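Local coordinates for acetylxylan esterase A (Aspergillus awamori, PDB 5X6S), which removes acetyl side groups from the backbone of acetylated xylans, acting as a secreted serine esterase in the breakdown of plant biomass, at residues 5-10 against 99-104; 34-39 against 45-50; 233-236 against 241-244. One frame throughout, in Å; residues are numbered along the deposited sequence.

Contact 1: residues 5-10 against 99-104; sequences QQVTDF and VTWTIS
Val7, on the edge strand 3-7, sets its two methyl groups against the six-membered ring of Trp101, which reaches out from helix 91-106. CG1 lies over the face, 3.7 Å from that ring's centroid and 10° off its normal, a CH-pi contact; CG2 covers the outer carbons, 3.9 Å from Trp101 CZ3. A beta-branched residue suits this place because it presents two methyls to one flat surface. The chain then turns back toward the helix at Asp9, whose backbone O accepts a hydrogen bond from water 1, while the same water accepts one from Trp101 NE1 (3.0 Å). The indole N-H thus spends its hydrogen on the water, which carries the link to the Asp9 carbonyl. At Phe10 the CB packs off-centre on the five-membered ring, 3.8 Å from Trp101 CG. With chi1 at 55°, CG sits between backbone N and carbonyl carbon, and the phenyl ring is carried away from the indole toward Met19, Asn97 and Met98. Phe10 O is linked through water 2 to Thr100 OG1. Trp101 and Thr100 also pack on Ser104 and Ile103 of the second subunit. A helix flanking a central, mostly parallel sheet is the layering of the alpha/beta-hydrolase fold; here Trp101 fills the join at the margin of that sheet.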
loop_
_atom_site.group_PDB
_atom_site.type_symbol
_atom_site.label_atom_id
_atom_site.label_comp_id
_atom_site.label_asym_id
_atom_site.label_seq_id
_atom_site.Cartn_x
_atom_site.Cartn_y
_atom_site.Cartn_z
ATOM N N GLN A 5 25.073 3.946 3.765
ATOM C CA GLN A 5 25.525 2.567 3.516
ATOM C C GLN A 5 25.042 2.165 2.130
ATOM O O GLN A 5 23.877 2.456 1.752
ATOM C CB GLN A 5 24.944 1.570 4.542
ATOM C CG GLN A 5 25.173 1.943 6.031
ATOM C CD GLN A 5 23.844 2.044 6.898
ATOM O OE1 GLN A 5 23.112 3.098 6.900
ATOM N NE2 GLN A 5 23.570 0.982 7.668
ATOM N N GLN A 6 25.905 1.476 1.402
ATOM C CA GLN A 6 25.483 0.789 0.190
ATOM C C GLN A 6 24.868 -0.578 0.501
ATOM O O GLN A 6 25.368 -1.300 1.353
ATOM C CB GLN A 6 26.623 0.635 -0.786
ATOM C CG GLN A 6 26.206 -0.071 -2.050
ATOM C CD GLN A 6 27.250 -0.090 -3.136
ATOM O OE1 GLN A 6 28.402 0.273 -2.921
ATOM N NE2 GLN A 6 26.850 -0.525 -4.310
ATOM N N VAL A 7 23.775 -0.916 -0.171
ATOM C CA VAL A 7 23.104 -2.169 -0.020
ATOM C C VAL A 7 23.111 -2.866 -1.358
ATOM O O VAL A 7 22.719 -2.308 -2.381
ATOM C CB VAL A 7 21.657 -2.029 0.521
ATOM C CG1 VAL A 7 20.969 -3.384 0.559
ATOM C CG2 VAL A 7 21.658 -1.310 1.884
ATOM N N THR A 8 23.544 -4.115 -1.339
ATOM C CA THR A 8 23.818 -4.844 -2.553
ATOM C C THR A 8 22.905 -5.984 -2.825
ATOM O O THR A 8 22.805 -6.432 -3.963
ATOM C CB THR A 8 25.276 -5.345 -2.580
ATOM O OG1 THR A 8 25.492 -5.954 -3.823
ATOM C CG2 THR A 8 25.562 -6.328 -1.551
ATOM N N ASP A 9 22.207 -6.504 -1.845
ATOM C CA ASP A 9 21.352 -7.674 -2.201
ATOM C C ASP A 9 19.926 -7.379 -1.782
ATOM O O ASP A 9 19.430 -7.904 -0.771
ATOM C CB ASP A 9 21.930 -8.922 -1.510
ATOM C CG ASP A 9 21.129 -10.200 -1.778
ATOM O OD1 ASP A 9 21.035 -10.606 -2.969
ATOM O OD2 ASP A 9 20.628 -10.819 -0.780
ATOM N N PHE A 10 19.251 -6.518 -2.528
ATOM C CA PHE A 10 17.951 -6.031 -2.062
ATOM C C PHE A 10 16.794 -6.624 -2.845
ATOM O O PHE A 10 15.665 -6.173 -2.687
ATOM C CB PHE A 10 17.901 -4.499 -2.110
ATOM C CG PHE A 10 18.232 -3.934 -3.452
ATOM C CD1 PHE A 10 17.251 -3.823 -4.426
ATOM C CD2 PHE A 10 19.542 -3.519 -3.754
ATOM C CE1 PHE A 10 17.563 -3.327 -5.708
ATOM C CE2 PHE A 10 19.854 -3.020 -5.032
ATOM C CZ PHE A 10 18.871 -2.873 -5.974
ATOM N N VAL A 99 12.808 -0.268 -1.863
ATOM C CA VAL A 99 11.765 0.077 -0.932
ATOM C C VAL A 99 11.358 -1.100 -0.065
ATOM O O VAL A 99 11.349 -1.013 1.176
ATOM C CB VAL A 99 10.565 0.767 -1.640
ATOM C CG1 VAL A 99 9.327 0.815 -0.728
ATOM C CG2 VAL A 99 10.968 2.135 -2.071
ATOM N N THR A 100 10.990 -2.213 -0.707
ATOM C CA THR A 100 10.434 -3.316 0.039
ATOM C C THR A 100 11.478 -3.946 0.948
ATOM O O THR A 100 11.138 -4.370 2.062
ATOM C CB THR A 100 9.788 -4.360 -0.883
ATOM O OG1 THR A 100 10.806 -4.942 -1.709
ATOM C CG2 THR A 100 8.631 -3.712 -1.730
ATOM N N TRP A 101 12.737 -3.966 0.502
ATOM C CA TRP A 101 13.862 -4.481 1.304
ATOM C C TRP A 101 13.999 -3.641 2.579
ATOM O O TRP A 101 14.154 -4.194 3.673
ATOM C CB TRP A 101 15.181 -4.437 0.538
ATOM C CG TRP A 101 16.354 -5.008 1.282
ATOM C CD1 TRP A 101 16.754 -6.334 1.345
ATOM C CD2 TRP A 101 17.223 -4.294 2.145
ATOM N NE1 TRP A 101 17.840 -6.457 2.155
ATOM C CE2 TRP A 101 18.162 -5.225 2.657
ATOM C CE3 TRP A 101 17.317 -2.955 2.525
ATOM C CZ2 TRP A 101 19.174 -4.846 3.532
ATOM C CZ3 TRP A 101 18.321 -2.582 3.362
ATOM C CH2 TRP A 101 19.230 -3.533 3.884
ATOM N N THR A 102 13.915 -2.321 2.426
ATOM C CA THR A 102 14.106 -1.397 3.528
ATOM C C THR A 102 12.924 -1.498 4.524
ATOM O O THR A 102 13.143 -1.480 5.767
ATOM C CB THR A 102 14.238 0.054 3.011
ATOM O OG1 THR A 102 15.351 0.131 2.101
ATOM C CG2 THR A 102 14.429 1.064 4.158
ATOM N N ILE A 103 11.704 -1.645 3.994
ATOM C CA ILE A 103 10.519 -1.829 4.864
ATOM C C ILE A 103 10.766 -2.998 5.796
ATOM O O ILE A 103 10.640 -2.875 7.055
ATOM C CB ILE A 103 9.205 -2.018 4.093
ATOM C CG1 ILE A 103 8.805 -0.685 3.402
ATOM C CG2 ILE A 103 8.094 -2.479 5.074
ATOM C CD1 ILE A 103 7.731 -0.826 2.327
ATOM N N SER A 104 11.112 -4.139 5.221
ATOM C CA SER A 104 11.338 -5.313 6.061
ATOM C C SER A 104 12.572 -5.216 6.944
ATOM O O SER A 104 12.515 -5.547 8.141
ATOM C CB SER A 104 11.398 -6.566 5.207
ATOM O OG SER A 104 11.658 -7.673 6.040
HETATM O O HOH W 1 19.496 -8.989 1.787
HETATM O O HOH W 2 13.067 -6.424 -1.740
#

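Contact 2: residues 34-39 against 45-50; sequences VVAIHY and PGYYGD
Tyr47, on the short helix 44-49, lays its side chain against the end of strand 33-37 and the loop that follows it. Its CB meets His38 CB at 3.6 Å, where the two backbones come nearest. Beyond CG, the ring receives His38 CA over one face, 4.0 Å from the centroid, and Ile37 O lies over that same face nearer the hydroxyl end. The ring's two sides meet different neighbours: CD2 and CE2 run beside the small methyl of Ala36, with CB 3.7 Å from CD2, while CD1 and CE1 adjoin Tyr39. Alanine suits position 36 because a short side chain lets the ring lie close to the strand. At the tip, Tyr47 OH is hydrogen-bonded to OG of Ser118, the residue before Ser119, the probable nucleophile.

The Tyr39 ring is inclined at 78° to that of Tyr47, and its CE2 comes 3.7 Å from Tyr47 CD1. Its CG is placed between backbone N and carbonyl carbon (chi1 41°), which turns the ring toward Tyr47 and Asp50. Tyr39 OH can then donate to Asp50 OD2, a 2.7 Å bond that meets the oxygen on its anti side. Within the loop, His38 ND1 donates to Tyr39 O, in line with the imidazole plane but above that of the carbonyl. His38 NE2 bonds to Ser69 N, so both ring nitrogens are engaged and the imidazole is fixed in rotation.

Tyr39 also packs on Ser119, assigned by similarity to the charge relay. Each tyrosine packs its ring in the contact and commits its hydroxyl to a different partner, Asp50 or Ser118, which should fix both rings close to the probable nucleophile.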
loop_
_atom_site.group_PDB
_atom_site.type_symbol
_atom_site.label_atom_id
_atom_site.label_comp_id
_atom_site.label_asym_id
_atom_site.label_seq_id
_atom_site.Cartn_x
_atom_site.Cartn_y
_atom_site.Cartn_z
ATOM N N VAL A 34 11.898 7.954 2.671
ATOM C CA VAL A 34 11.926 8.908 1.552
ATOM C C VAL A 34 12.902 8.393 0.517
ATOM O O VAL A 34 14.083 8.169 0.834
ATOM C CB VAL A 34 12.360 10.360 1.981
ATOM C CG1 VAL A 34 12.527 11.272 0.752
ATOM C CG2 VAL A 34 11.349 10.969 2.923
ATOM N N VAL A 35 12.426 8.207 -0.725
ATOM C CA VAL A 35 13.260 7.803 -1.818
ATOM C C VAL A 35 13.613 9.105 -2.572
ATOM O O VAL A 35 12.694 9.820 -3.026
ATOM C CB VAL A 35 12.581 6.764 -2.778
ATOM C CG1 VAL A 35 13.493 6.363 -3.912
ATOM C CG2 VAL A 35 12.028 5.536 -2.067
ATOM N N ALA A 36 14.903 9.413 -2.670
ATOM C CA ALA A 36 15.394 10.656 -3.230
ATOM C C ALA A 36 16.256 10.343 -4.463
ATOM O O ALA A 36 17.340 9.713 -4.356
ATOM C CB ALA A 36 16.191 11.451 -2.177
ATOM N N ILE A 37 15.767 10.747 -5.654
ATOM C CA ILE A 37 16.286 10.247 -6.918
ATOM C C ILE A 37 17.043 11.323 -7.706
ATOM O O ILE A 37 16.472 12.390 -8.025
ATOM C CB ILE A 37 15.169 9.661 -7.798
ATOM C CG1 ILE A 37 14.288 8.679 -6.991
ATOM C CG2 ILE A 37 15.767 9.044 -9.067
ATOM C CD1 ILE A 37 13.081 8.096 -7.763
ATOM N N HIS A 38 18.324 11.047 -7.979
ATOM C CA HIS A 38 19.255 12.030 -8.441
ATOM C C HIS A 38 19.056 12.401 -9.942
ATOM O O HIS A 38 18.366 11.693 -10.680
ATOM C CB HIS A 38 20.677 11.527 -8.212
ATOM C CG HIS A 38 21.090 10.419 -9.122
ATOM N ND1 HIS A 38 21.451 10.621 -10.444
ATOM C CD2 HIS A 38 21.225 9.095 -8.895
ATOM C CE1 HIS A 38 21.787 9.474 -10.995
ATOM N NE2 HIS A 38 21.663 8.520 -10.076
ATOM N N TYR A 39 19.678 13.516 -10.338
ATOM C CA TYR A 39 19.660 14.093 -11.717
ATOM C C TYR A 39 20.755 13.490 -12.621
ATOM O O TYR A 39 21.655 12.795 -12.157
ATOM C CB TYR A 39 19.803 15.630 -11.602
ATOM C CG TYR A 39 20.816 16.041 -10.555
ATOM C CD1 TYR A 39 22.191 15.827 -10.762
ATOM C CD2 TYR A 39 20.409 16.524 -9.321
ATOM C CE1 TYR A 39 23.135 16.161 -9.782
ATOM C CE2 TYR A 39 21.322 16.857 -8.330
ATOM C CZ TYR A 39 22.696 16.664 -8.559
ATOM O OH TYR A 39 23.591 16.982 -7.590
ATOM N N PRO A 45 24.796 8.770 -3.852
ATOM C CA PRO A 45 25.565 9.514 -2.840
ATOM C C PRO A 45 25.693 11.002 -3.143
ATOM O O PRO A 45 25.693 11.821 -2.237
ATOM C CB PRO A 45 26.883 8.791 -2.826
ATOM C CG PRO A 45 26.555 7.382 -3.316
ATOM C CD PRO A 45 25.538 7.603 -4.381
ATOM N N GLY A 46 25.833 11.366 -4.406
ATOM C CA GLY A 46 25.776 12.777 -4.793
ATOM C C GLY A 46 24.516 13.506 -4.409
ATOM O O GLY A 46 24.572 14.657 -3.992
ATOM N N TYR A 47 23.358 12.853 -4.546
ATOM C CA TYR A 47 22.119 13.492 -4.219
ATOM C C TYR A 47 21.976 13.558 -2.695
ATOM O O TYR A 47 21.459 14.516 -2.170
ATOM C CB TYR A 47 20.947 12.746 -4.836
ATOM C CG TYR A 47 19.691 13.586 -5.043
ATOM C CD1 TYR A 47 19.724 14.741 -5.818
ATOM C CD2 TYR A 47 18.464 13.204 -4.501
ATOM C CE1 TYR A 47 18.583 15.520 -6.028
ATOM C CE2 TYR A 47 17.283 13.971 -4.713
ATOM C CZ TYR A 47 17.356 15.121 -5.492
ATOM O OH TYR A 47 16.235 15.880 -5.734
ATOM N N TYR A 48 22.475 12.531 -2.016
ATOM C CA TYR A 48 22.626 12.569 -0.542
ATOM C C TYR A 48 23.390 13.826 -0.094
ATOM O O TYR A 48 22.944 14.550 0.836
ATOM C CB TYR A 48 23.322 11.286 -0.063
ATOM C CG TYR A 48 23.940 11.405 1.306
ATOM C CD1 TYR A 48 23.146 11.398 2.452
ATOM C CD2 TYR A 48 25.320 11.571 1.465
ATOM C CE1 TYR A 48 23.703 11.479 3.734
ATOM C CE2 TYR A 48 25.880 11.682 2.729
ATOM C CZ TYR A 48 25.086 11.621 3.857
ATOM O OH TYR A 48 25.634 11.740 5.096
ATOM N N GLY A 49 24.516 14.100 -0.781
ATOM C CA GLY A 49 25.336 15.303 -0.487
ATOM C C GLY A 49 24.722 16.645 -0.881
ATOM O O GLY A 49 25.128 17.667 -0.375
ATOM N N ASP A 50 23.729 16.616 -1.766
ATOM C CA ASP A 50 23.119 17.788 -2.404
ATOM C C ASP A 50 21.603 17.852 -2.191
ATOM O O ASP A 50 20.863 18.210 -3.119
ATOM C CB ASP A 50 23.341 17.691 -3.939
ATOM C CG ASP A 50 23.084 19.027 -4.670
ATOM O OD1 ASP A 50 23.084 20.096 -4.018
ATOM O OD2 ASP A 50 22.875 18.975 -5.913
#

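Contact 3: residues 233-236 against 241-244; sequences ANTP and ETTI
Thr242 OG1 donates to the backbone O of Thr235, a 2.7 Å bond that joins the strand 240-246 to the loop before it. The hydroxyl approaches from above the carbonyl plane, 67° out of it, instead of along a lone pair. Alongside this bond, Thr235 CG2 rests 3.6 Å from Thr242 OG1, and CD of Pro236 stands a little farther off, at 4.1 Å. Threonine fits position 242 well: its beta branch suits a strand, and with chi1 at -60° the hydroxyl lies beside the backbone N, facing the loop.

What sets the acceptor in place is the loop's own bonding. Thr235 OG1 donates to Ala233 O at 2.7 Å, bracing the turn around Asn234, whose OD1 is bonded in turn to Asn239 N. The peptide that carries the acceptor carbonyl, between Thr235 and Pro236, is cis, and it bends the chain there. Farther out, Thr242 pairs by backbone with Glu232, while its side chain packs on Ile252 of the adjoining strand, as does that of Pro236. The chemistry implies that, in the loop joining strand 230-232 to strand 240-246, one hydroxyl-to-carbonyl bond ties the loop to the second strand and another braces the loop itself, with little apolar packing between the segments.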
loop_
_atom_site.group_PDB
_atom_site.type_symbol
_atom_site.label_atom_id
_atom_site.label_comp_id
_atom_site.label_asym_id
_atom_site.label_seq_id
_atom_site.Cartn_x
_atom_site.Cartn_y
_atom_site.Cartn_z
ATOM N N ALA A 233 -1.336 32.565 -4.428
ATOM C CA ALA A 233 -0.269 33.449 -4.859
ATOM C C ALA A 233 0.942 33.306 -3.910
ATOM O O ALA A 233 0.771 33.104 -2.694
ATOM C CB ALA A 233 -0.759 34.890 -4.830
ATOM N N ASN A 234 2.124 33.473 -4.460
ATOM C CA ASN A 234 3.354 33.589 -3.637
ATOM C C ASN A 234 3.456 32.470 -2.585
ATOM O O ASN A 234 3.720 32.709 -1.402
ATOM C CB ASN A 234 3.428 35.000 -2.975
ATOM C CG ASN A 234 3.497 36.103 -4.008
ATOM O OD1 ASN A 234 4.335 36.055 -4.941
ATOM N ND2 ASN A 234 2.578 37.075 -3.901
ATOM N N THR A 235 3.172 31.255 -3.040
ATOM C CA THR A 235 3.098 30.084 -2.177
ATOM C C THR A 235 3.839 28.939 -2.903
ATOM O O THR A 235 3.500 28.625 -4.024
ATOM C CB THR A 235 1.621 29.712 -1.932
ATOM O OG1 THR A 235 0.926 30.787 -1.272
ATOM C CG2 THR A 235 1.490 28.424 -1.071
ATOM N N PRO A 236 4.890 28.342 -2.290
ATOM C CA PRO A 236 5.402 28.558 -0.917
ATOM C C PRO A 236 6.225 29.828 -0.701
ATOM O O PRO A 236 6.586 30.102 0.434
ATOM C CB PRO A 236 6.280 27.312 -0.676
ATOM C CG PRO A 236 6.822 27.043 -2.038
ATOM C CD PRO A 236 5.692 27.330 -3.007
ATOM N N GLU A 241 3.584 29.961 -7.505
ATOM C CA GLU A 241 2.129 29.889 -7.344
ATOM C C GLU A 241 1.664 28.453 -7.241
ATOM O O GLU A 241 2.002 27.650 -8.091
ATOM C CB GLU A 241 1.439 30.538 -8.562
ATOM C CG GLU A 241 -0.101 30.567 -8.497
ATOM C CD GLU A 241 -0.701 30.926 -9.865
ATOM O OE1 GLU A 241 -0.474 30.141 -10.854
ATOM O OE2 GLU A 241 -1.341 32.001 -9.991
ATOM N N THR A 242 0.875 28.160 -6.211
ATOM C CA THR A 242 0.370 26.806 -5.964
ATOM C C THR A 242 -1.073 26.663 -6.467
ATOM O O THR A 242 -1.935 27.426 -6.089
ATOM C CB THR A 242 0.458 26.442 -4.466
ATOM O OG1 THR A 242 1.833 26.500 -4.037
ATOM C CG2 THR A 242 -0.025 25.046 -4.211
ATOM N N THR A 243 -1.307 25.671 -7.324
ATOM C CA THR A 243 -2.645 25.281 -7.744
ATOM C C THR A 243 -2.953 23.891 -7.155
ATOM O O THR A 243 -2.233 22.937 -7.438
ATOM C CB THR A 243 -2.717 25.222 -9.271
ATOM O OG1 THR A 243 -2.390 26.506 -9.835
ATOM C CG2 THR A 243 -4.125 24.800 -9.722
ATOM N N ILE A 244 -3.975 23.810 -6.309
ATOM C CA ILE A 244 -4.495 22.553 -5.792
ATOM C C ILE A 244 -5.680 22.026 -6.628
ATOM O O ILE A 244 -6.754 22.632 -6.638
ATOM C CB ILE A 244 -4.929 22.721 -4.337
ATOM C CG1 ILE A 244 -3.750 23.273 -3.500
ATOM C CG2 ILE A 244 -5.502 21.410 -3.778
ATOM C CD1 ILE A 244 -4.121 23.528 -2.061
#

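All three contacts reach the same mixed sheet, at different places across it. Contact 1 sits at one margin, on edge strand 3-7, and contact 3 lies near the other, on opposite sides of the chain's centre, their centres about 36 Å apart. Contact 2 lies closest to the middle, its centre about 12 Å from the chain's centre, and is the most buried. It is nested within the loop closed by contact 1, and the two touch where Val35 CG2 meets Val99 CG2 at 3.6 Å. Their chemistry follows position: water-bridged aromatic packing at the first margin, tyrosine packing with directed bonds beside the probable nucleophile, and a single direct threonine-to-carbonyl bond at the far loop.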